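Local coordinates for protein (R)-specific enoyl-CoA hydratase (Aeromonas punctata, PDB 1IQ6) that hydrates trans-2-enoyl-CoA with an acyl chain of four to six carbon atoms to the (3R)-3-hydroxyacyl-CoA and is involved in polyhydroxyalkanoate biosynthesis, at residues B[10-14]-B[65-70]; B[59-63]-B[113-117]; B[75-81]-B[126-132]. All coordinates share one frame; numbering follows the deposited sequence.

Interaction 1: residues B[10-14]-B[65-70]; sequences QKARL and LLGQQL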
loop_
_atom_site.group_PDB
_atom_site.type_symbol
_atom_site.label_atom_id
_atom_site.label_comp_id
_atom_site.label_asym_id
_atom_site.label_seq_id
_atom_site.Cartn_x
_atom_site.Cartn_y
_atom_site.Cartn_z
ATOM N N GLN B 10 -18.355 -12.530 6.622
ATOM C CA GLN B 10 -18.492 -12.387 5.177
ATOM C C GLN B 10 -17.092 -12.234 4.595
ATOM O O GLN B 10 -16.209 -11.640 5.220
ATOM C CB GLN B 10 -19.355 -11.176 4.824
ATOM C CG GLN B 10 -20.808 -11.329 5.270
ATOM C CD GLN B 10 -21.666 -10.139 4.904
ATOM O OE1 GLN B 10 -21.182 -9.012 4.830
ATOM N NE2 GLN B 10 -22.958 -10.382 4.694
ATOM N N LYS B 11 -16.889 -12.783 3.405
ATOM C CA LYS B 11 -15.579 -12.727 2.775
ATOM C C LYS B 11 -15.641 -12.488 1.277
ATOM O O LYS B 11 -16.683 -12.647 0.645
ATOM C CB LYS B 11 -14.815 -14.019 3.059
ATOM C CG LYS B 11 -15.540 -15.281 2.639
ATOM C CD LYS B 11 -14.758 -16.524 3.053
ATOM C CE LYS B 11 -15.513 -17.802 2.715
ATOM N NZ LYS B 11 -15.757 -17.959 1.255
ATOM N N ALA B 12 -14.504 -12.096 0.717
ATOM C CA ALA B 12 -14.396 -11.832 -0.708
ATOM C C ALA B 12 -12.960 -12.082 -1.118
ATOM O O ALA B 12 -12.038 -11.957 -0.310
ATOM C CB ALA B 12 -14.778 -10.391 -1.013
ATOM N N ARG B 13 -12.764 -12.429 -2.382
ATOM C CA ARG B 13 -11.424 -12.688 -2.870
ATOM C C ARG B 13 -11.317 -12.417 -4.360
ATOM O O ARG B 13 -12.320 -12.278 -5.058
ATOM C CB ARG B 13 -11.018 -14.141 -2.592
ATOM C CG ARG B 13 -11.847 -15.177 -3.347
ATOM C CD ARG B 13 -11.156 -16.539 -3.388
ATOM N NE ARG B 13 -11.041 -17.169 -2.075
ATOM C CZ ARG B 13 -10.507 -18.370 -1.874
ATOM N NH1 ARG B 13 -10.444 -18.874 -0.648
ATOM N NH2 ARG B 13 -10.031 -19.068 -2.898
ATOM N N LEU B 14 -10.082 -12.311 -4.830
ATOM C CA LEU B 14 -9.811 -12.110 -6.244
ATOM C C LEU B 14 -8.398 -12.615 -6.489
ATOM O O LEU B 14 -7.603 -12.744 -5.558
ATOM C CB LEU B 14 -9.941 -10.629 -6.645
ATOM C CG LEU B 14 -9.012 -9.548 -6.080
ATOM C CD1 LEU B 14 -7.601 -9.695 -6.637
ATOM C CD2 LEU B 14 -9.571 -8.184 -6.463
ATOM N N LEU B 65 -10.541 -4.962 -3.368
ATOM C CA LEU B 65 -11.571 -5.788 -2.750
ATOM C C LEU B 65 -12.449 -4.983 -1.799
ATOM O O LEU B 65 -13.677 -5.106 -1.813
ATOM C CB LEU B 65 -10.937 -6.953 -1.989
ATOM C CG LEU B 65 -10.477 -8.127 -2.852
ATOM C CD1 LEU B 65 -9.751 -9.151 -1.988
ATOM C CD2 LEU B 65 -11.688 -8.754 -3.533
ATOM N N LEU B 66 -11.818 -4.155 -0.975
ATOM C CA LEU B 66 -12.545 -3.345 -0.008
ATOM C C LEU B 66 -13.480 -2.332 -0.659
ATOM O O LEU B 66 -14.604 -2.135 -0.202
ATOM C CB LEU B 66 -11.557 -2.616 0.908
ATOM C CG LEU B 66 -10.688 -3.485 1.825
ATOM C CD1 LEU B 66 -9.575 -2.637 2.435
ATOM C CD2 LEU B 66 -11.553 -4.119 2.913
ATOM N N GLY B 67 -13.022 -1.701 -1.735
ATOM C CA GLY B 67 -13.842 -0.700 -2.395
ATOM C C GLY B 67 -14.813 -1.207 -3.443
ATOM O O GLY B 67 -15.817 -0.551 -3.728
ATOM N N GLN B 68 -14.537 -2.373 -4.013
ATOM C CA GLN B 68 -15.402 -2.912 -5.052
ATOM C C GLN B 68 -16.367 -4.001 -4.593
ATOM O O GLN B 68 -17.463 -4.128 -5.141
ATOM C CB GLN B 68 -14.551 -3.449 -6.208
ATOM C CG GLN B 68 -13.676 -2.398 -6.874
ATOM C CD GLN B 68 -14.480 -1.343 -7.614
ATOM O OE1 GLN B 68 -13.931 -0.347 -8.084
ATOM N NE2 GLN B 68 -15.784 -1.560 -7.726
ATOM N N GLN B 69 -15.979 -4.774 -3.584
ATOM C CA GLN B 69 -16.830 -5.864 -3.128
ATOM C C GLN B 69 -17.247 -5.894 -1.662
ATOM O O GLN B 69 -18.436 -5.980 -1.355
ATOM C CB GLN B 69 -16.170 -7.203 -3.471
ATOM C CG GLN B 69 -16.101 -7.498 -4.961
ATOM C CD GLN B 69 -15.434 -8.825 -5.261
ATOM O OE1 GLN B 69 -15.778 -9.854 -4.676
ATOM N NE2 GLN B 69 -14.477 -8.810 -6.182
ATOM N N LEU B 70 -16.278 -5.823 -0.757
ATOM C CA LEU B 70 -16.590 -5.915 0.666
ATOM C C LEU B 70 -15.667 -5.054 1.525
ATOM O O LEU B 70 -14.467 -5.315 1.594
ATOM C CB LEU B 70 -16.462 -7.379 1.087
ATOM C CG LEU B 70 -16.857 -7.785 2.504
ATOM C CD1 LEU B 70 -18.373 -7.714 2.647
ATOM C CD2 LEU B 70 -16.370 -9.201 2.777
HETATM O O HOH W 1 -15.316 -13.012 -3.777
HETATM O O HOH W 2 -13.584 -11.330 -7.429
#

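Interaction 2: residues B[59-63]-B[113-117]; sequences ASLFS and TTRIF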
loop_
_atom_site.group_PDB
_atom_site.type_symbol
_atom_site.label_atom_id
_atom_site.label_comp_id
_atom_site.label_asym_id
_atom_site.label_seq_id
_atom_site.Cartn_x
_atom_site.Cartn_y
_atom_site.Cartn_z
ATOM N N ALA B 59 -0.157 -5.513 -1.695
ATOM C CA ALA B 59 -1.076 -4.964 -0.702
ATOM C C ALA B 59 -2.149 -4.061 -1.294
ATOM O O ALA B 59 -3.225 -3.909 -0.718
ATOM C CB ALA B 59 -0.295 -4.209 0.365
ATOM N N SER B 60 -1.861 -3.464 -2.445
ATOM C CA SER B 60 -2.826 -2.580 -3.088
ATOM C C SER B 60 -4.101 -3.306 -3.520
ATOM O O SER B 60 -5.146 -2.677 -3.697
ATOM C CB SER B 60 -2.179 -1.881 -4.286
ATOM O OG SER B 60 -1.151 -1.003 -3.850
ATOM N N LEU B 61 -4.024 -4.625 -3.681
ATOM C CA LEU B 61 -5.197 -5.397 -4.077
ATOM C C LEU B 61 -6.290 -5.334 -3.016
ATOM O O LEU B 61 -7.468 -5.511 -3.322
ATOM C CB LEU B 61 -4.822 -6.858 -4.344
ATOM C CG LEU B 61 -4.017 -7.090 -5.627
ATOM C CD1 LEU B 61 -3.680 -8.564 -5.760
ATOM C CD2 LEU B 61 -4.820 -6.616 -6.839
ATOM N N PHE B 62 -5.908 -5.089 -1.766
ATOM C CA PHE B 62 -6.910 -4.997 -0.706
ATOM C C PHE B 62 -7.835 -3.819 -0.992
ATOM O O PHE B 62 -9.039 -3.897 -0.762
ATOM C CB PHE B 62 -6.241 -4.807 0.659
ATOM C CG PHE B 62 -5.376 -5.970 1.091
ATOM C CD1 PHE B 62 -4.264 -5.753 1.900
ATOM C CD2 PHE B 62 -5.670 -7.274 0.696
ATOM C CE1 PHE B 62 -3.450 -6.810 2.310
ATOM C CE2 PHE B 62 -4.865 -8.346 1.099
ATOM C CZ PHE B 62 -3.752 -8.118 1.907
ATOM N N SER B 63 -7.268 -2.732 -1.509
ATOM C CA SER B 63 -8.050 -1.542 -1.826
ATOM C C SER B 63 -9.137 -1.911 -2.835
ATOM O O SER B 63 -10.274 -1.456 -2.730
ATOM C CB SER B 63 -7.142 -0.445 -2.394
ATOM O OG SER B 63 -7.746 0.834 -2.271
ATOM N N THR B 113 -9.759 -8.881 8.085
ATOM C CA THR B 113 -8.447 -9.500 7.978
ATOM C C THR B 113 -8.168 -9.506 6.476
ATOM O O THR B 113 -9.035 -9.855 5.673
ATOM C CB THR B 113 -8.450 -10.925 8.563
ATOM O OG1 THR B 113 -8.447 -10.835 9.996
ATOM C CG2 THR B 113 -7.229 -11.712 8.109
ATOM N N THR B 114 -6.961 -9.091 6.108
ATOM C CA THR B 114 -6.551 -8.985 4.710
ATOM C C THR B 114 -5.316 -9.840 4.455
ATOM O O THR B 114 -4.272 -9.628 5.070
ATOM C CB THR B 114 -6.245 -7.518 4.382
ATOM O OG1 THR B 114 -5.223 -7.037 5.265
ATOM C CG2 THR B 114 -7.494 -6.665 4.581
ATOM N N ARG B 115 -5.438 -10.796 3.538
ATOM C CA ARG B 115 -4.340 -11.703 3.229
ATOM C C ARG B 115 -4.070 -11.892 1.747
ATOM O O ARG B 115 -4.983 -11.848 0.930
ATOM C CB ARG B 115 -4.625 -13.074 3.852
ATOM C CG ARG B 115 -4.738 -13.001 5.356
ATOM C CD ARG B 115 -5.051 -14.322 6.021
ATOM N NE ARG B 115 -4.943 -14.143 7.466
ATOM C CZ ARG B 115 -5.403 -14.989 8.380
ATOM N NH1 ARG B 115 -5.241 -14.714 9.668
ATOM N NH2 ARG B 115 -6.030 -16.096 8.017
ATOM N N ILE B 116 -2.794 -12.081 1.416
ATOM C CA ILE B 116 -2.375 -12.350 0.044
ATOM C C ILE B 116 -1.695 -13.714 0.097
ATOM O O ILE B 116 -0.788 -13.930 0.909
ATOM C CB ILE B 116 -1.323 -11.341 -0.478
ATOM C CG1 ILE B 116 -1.896 -9.922 -0.534
ATOM C CG2 ILE B 116 -0.842 -11.778 -1.872
ATOM C CD1 ILE B 116 -2.986 -9.732 -1.575
ATOM N N PHE B 117 -2.146 -14.635 -0.751
ATOM C CA PHE B 117 -1.554 -15.966 -0.822
ATOM C C PHE B 117 -0.836 -16.135 -2.153
ATOM O O PHE B 117 -1.296 -15.642 -3.182
ATOM C CB PHE B 117 -2.618 -17.064 -0.695
ATOM C CG PHE B 117 -3.115 -17.270 0.703
ATOM C CD1 PHE B 117 -4.200 -16.545 1.181
ATOM C CD2 PHE B 117 -2.474 -18.167 1.555
ATOM C CE1 PHE B 117 -4.644 -16.709 2.496
ATOM C CE2 PHE B 117 -2.914 -18.335 2.873
ATOM C CZ PHE B 117 -4.001 -17.599 3.338
#

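Interaction 3: residues B[75-81]-B[126-132]; sequences SIYLGQS and TGEAVVK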
loop_
_atom_site.group_PDB
_atom_site.type_symbol
_atom_site.label_atom_id
_atom_site.label_comp_id
_atom_site.label_asym_id
_atom_site.label_seq_id
_atom_site.Cartn_x
_atom_site.Cartn_y
_atom_site.Cartn_z
ATOM N N SER B 75 -16.988 2.685 0.513
ATOM C CA SER B 75 -16.108 2.432 1.652
ATOM C C SER B 75 -14.944 3.412 1.678
ATOM O O SER B 75 -14.405 3.785 0.633
ATOM C CB SER B 75 -15.554 1.006 1.599
ATOM O OG SER B 75 -16.583 0.042 1.719
ATOM N N ILE B 76 -14.558 3.825 2.879
ATOM C CA ILE B 76 -13.443 4.742 3.048
ATOM C C ILE B 76 -12.373 4.101 3.934
ATOM O O ILE B 76 -12.659 3.631 5.031
ATOM C CB ILE B 76 -13.907 6.075 3.679
ATOM C CG1 ILE B 76 -14.876 6.786 2.729
ATOM C CG2 ILE B 76 -12.704 6.956 3.977
ATOM C CD1 ILE B 76 -15.448 8.076 3.281
ATOM N N TYR B 77 -11.142 4.076 3.433
ATOM C CA TYR B 77 -10.002 3.503 4.144
ATOM C C TYR B 77 -9.629 4.337 5.367
ATOM O O TYR B 77 -9.393 5.539 5.255
ATOM C CB TYR B 77 -8.799 3.457 3.198
ATOM C CG TYR B 77 -8.158 2.101 2.977
ATOM C CD1 TYR B 77 -7.580 1.800 1.746
ATOM C CD2 TYR B 77 -8.063 1.154 4.000
ATOM C CE1 TYR B 77 -6.920 0.602 1.530
ATOM C CE2 TYR B 77 -7.395 -0.064 3.791
ATOM C CZ TYR B 77 -6.826 -0.325 2.546
ATOM O OH TYR B 77 -6.156 -1.500 2.302
ATOM N N LEU B 78 -9.575 3.704 6.535
ATOM C CA LEU B 78 -9.181 4.405 7.753
ATOM C C LEU B 78 -7.800 3.917 8.198
ATOM O O LEU B 78 -7.003 4.680 8.740
ATOM C CB LEU B 78 -10.201 4.175 8.874
ATOM C CG LEU B 78 -11.616 4.721 8.652
ATOM C CD1 LEU B 78 -12.448 4.467 9.901
ATOM C CD2 LEU B 78 -11.572 6.213 8.349
ATOM N N GLY B 79 -7.513 2.638 7.961
ATOM C CA GLY B 79 -6.222 2.102 8.349
ATOM C C GLY B 79 -5.930 0.753 7.726
ATOM O O GLY B 79 -6.844 0.029 7.335
ATOM N N GLN B 80 -4.648 0.421 7.624
ATOM C CA GLN B 80 -4.226 -0.858 7.067
ATOM C C GLN B 80 -2.892 -1.262 7.665
ATOM O O GLN B 80 -1.934 -0.490 7.627
ATOM C CB GLN B 80 -4.087 -0.772 5.542
ATOM C CG GLN B 80 -3.548 -2.048 4.883
ATOM C CD GLN B 80 -4.558 -3.191 4.864
ATOM O OE1 GLN B 80 -5.629 -3.078 4.264
ATOM N NE2 GLN B 80 -4.213 -4.299 5.515
ATOM N N SER B 81 -2.835 -2.455 8.247
ATOM C CA SER B 81 -1.588 -2.966 8.807
ATOM C C SER B 81 -1.107 -4.039 7.836
ATOM O O SER B 81 -1.917 -4.779 7.267
ATOM C CB SER B 81 -1.809 -3.565 10.202
ATOM O OG SER B 81 -2.675 -4.681 10.162
ATOM N N THR B 126 -0.062 -10.386 5.244
ATOM C CA THR B 126 -1.199 -10.484 6.149
ATOM C C THR B 126 -1.327 -9.203 6.958
ATOM O O THR B 126 -0.365 -8.459 7.126
ATOM C CB THR B 126 -1.074 -11.702 7.092
ATOM O OG1 THR B 126 -2.301 -11.858 7.818
ATOM C CG2 THR B 126 0.084 -11.526 8.068
ATOM N N GLY B 127 -2.531 -8.936 7.439
ATOM C CA GLY B 127 -2.749 -7.736 8.218
ATOM C C GLY B 127 -4.229 -7.495 8.389
ATOM O O GLY B 127 -5.038 -8.402 8.180
ATOM N N GLU B 128 -4.577 -6.269 8.764
ATOM C CA GLU B 128 -5.968 -5.897 8.978
ATOM C C GLU B 128 -6.287 -4.518 8.426
ATOM O O GLU B 128 -5.476 -3.593 8.517
ATOM C CB GLU B 128 -6.291 -5.888 10.473
ATOM C CG GLU B 128 -6.261 -7.225 11.169
ATOM C CD GLU B 128 -6.512 -7.076 12.657
ATOM O OE1 GLU B 128 -5.661 -6.475 13.343
ATOM O OE2 GLU B 128 -7.562 -7.548 13.138
ATOM N N ALA B 129 -7.479 -4.385 7.862
ATOM C CA ALA B 129 -7.936 -3.112 7.338
ATOM C C ALA B 129 -9.063 -2.615 8.234
ATOM O O ALA B 129 -9.823 -3.404 8.800
ATOM C CB ALA B 129 -8.450 -3.275 5.912
ATOM N N VAL B 130 -9.140 -1.301 8.382
ATOM C CA VAL B 130 -10.200 -0.667 9.153
ATOM C C VAL B 130 -10.826 0.286 8.144
ATOM O O VAL B 130 -10.132 1.128 7.570
ATOM C CB VAL B 130 -9.649 0.133 10.349
ATOM C CG1 VAL B 130 -10.800 0.817 11.080
ATOM C CG2 VAL B 130 -8.907 -0.797 11.303
ATOM N N VAL B 131 -12.128 0.151 7.917
ATOM C CA VAL B 131 -12.800 0.988 6.932
ATOM C C VAL B 131 -14.137 1.554 7.385
ATOM O O VAL B 131 -14.877 0.918 8.138
ATOM C CB VAL B 131 -13.052 0.201 5.623
ATOM C CG1 VAL B 131 -11.745 -0.345 5.080
ATOM C CG2 VAL B 131 -14.024 -0.932 5.878
ATOM N N LYS B 132 -14.430 2.760 6.911
ATOM C CA LYS B 132 -15.691 3.431 7.210
ATOM C C LYS B 132 -16.699 2.875 6.207
ATOM O O LYS B 132 -16.427 2.826 5.007
ATOM C CB LYS B 132 -15.539 4.942 7.029
ATOM C CG LYS B 132 -16.787 5.744 7.374
ATOM C CD LYS B 132 -16.566 7.234 7.152
ATOM C CE LYS B 132 -15.454 7.771 8.038
ATOM N NZ LYS B 132 -15.230 9.228 7.826
HETATM O O HOH W 3 -3.109 -5.692 12.761
#

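Interaction 1: residues B[10-14]-B[65-70]
Leu65 and Leu70, at the end of helix 55-68 and just past it, press against the inner side of the edge strand through Ala12 and Leu14. The apolar part is a row of aliphatic contacts. Leu14 and Leu65 cross at a slant, branch against branch, with CD2 of Leu14 3.7 Å from CD2 of Leu65, while CD1 of Leu65 leans toward the carbonyl of Ala12. The methyl of Ala12 meets CB of Leu70 at 4.0 Å. Because CG of Leu70 is anti to its backbone N (chi1 -174°), the branch runs on to the start of the strand, where CD2 lies 3.5 Å from the O of Gln10. Gln10 itself crosses Leu70 at about a right angle; its amide is held by Glu7 N and Ser5 O.

The polar part is carried by water. Gln69, extended beyond CG, places its amide beside Arg13: one water accepts from Arg13 N (3.0 Å) and gives a weak bond to Gln69 OE1, and a second donates to Arg13 O (2.8 Å) while accepting from Gln69 NE2 (3.0 Å).

Within the helix end, Leu65 O accepts from both Gln69 N and Leu70 N, which reach it from opposite faces of its plane. The chemistry thus divides: leucines and alanine meet by apolar packing on the helix side of the strand, whereas Gln69, at the exposed side, reaches the Arg13 backbone through water.

Interaction 2: residues B[59-63]-B[113-117]
The Phe62 ring lies with one face against Thr114, whose CB sits almost over the ring centre, 3.4 Å from the centroid and only 5° off the normal, a close CH-pi contact. The hydroxyl of Thr114 stays over the same face, 3.5 Å from Phe62 CE1. With chi1 of 58°, OG1 falls between the backbone N and the carbonyl carbon of Thr114, and CG2 is turned toward the CG end of the ring. The hydroxyl is also engaged by Gln80 NE2, so this threonine offers its carbon to the ring while its oxygen is held from strand 76-84, across the intervening strand 123-132.

Farther along the strand the far end of the ring meets backbone: Phe62 CZ is 3.5 Å from Thr114 C, and Arg115 C lies at the ring edge, in its plane. Ile116 comes to the ring obliquely, its CD1 3.5 Å from Phe62 CE2; the same methyl more loosely touches CB of Leu61 at 4.4 Å. Tyr77, Gln80 and Leu82 of strand 76-84 also border Phe62.

The axes of helix segment 59-63 and strand 113-117 approach to 8.5 Å, with 131° between their N-to-C directions. Here the long helix lies across an antiparallel sheet that wraps round it, with Phe62 buried near the centre of the chain: the helix-in-sheet core of the hot dog fold, shared by MaoC-like hydratases.

Interaction 3: residues B[75-81]-B[126-132]
A classic beta bulge interrupts the antiparallel pairing of strands 76-84 and 123-132: Leu78 and Gly79 both face Val130, whose O takes Leu78 N (2.8 Å) and Gly79 N (3.0 Å). The second donor lies in the carbonyl plane on a lone pair; the first is tilted from that plane. Before the bulge, Ile76 and Lys132 exchange two nearly straight bonds, and their side chains lie side by side, pointing the same way. Beyond it, Val130 N returns to Gly79 O at 2.9 Å, and Ser81 N binds Glu128 O.

Ser81 OG accepts from Glu128 N at 2.8 Å, and a water joins that hydroxyl to Glu128 OE1. Gln80, bent at chi2 (72°), holds its amide over the strand between Tyr77 and Ser81. Its OE1 takes the hydroxyl of Tyr77 (2.6 Å), in the plane of the tyrosine ring, and also lies 3.3 Å from Ala129 CB; its NE2 donates to Ser81 O.

Tyr77, Gln80 and Ala129 face helix 55-68, touching Phe62 or Leu66. Strand 109-117 borders strand 123-132 on its other side, and Gly79, Gln80 and Ser81 pair antiparallel with a strand of the second subunit, carrying the sheet across the dimer interface.

In the fold
Interactions 1 and 2 seat successive turns of helix 55-68 on one sheet, and interaction 3 joins two strands of that sheet; the centres lie 10 to 12 Å apart. Leu14 CD1 and Leu61 CD2, at 4.2 Å, connect interaction 1 to interaction 2. Leu66 carries the helix on to interaction 3, its CD1 3.7 Å from Ala129 CB. Thr114 N and Gly127 O, 2.9 Å apart, a probable hydrogen bond between the neighbouring strands, join interactions 2 and 3. Interaction 1 lies away from the probable hydroxyacyl-CoA site, whereas the side chain of Phe62 is about 7 Å from that of Phe84, which probably binds the hydroxyacyl-CoA.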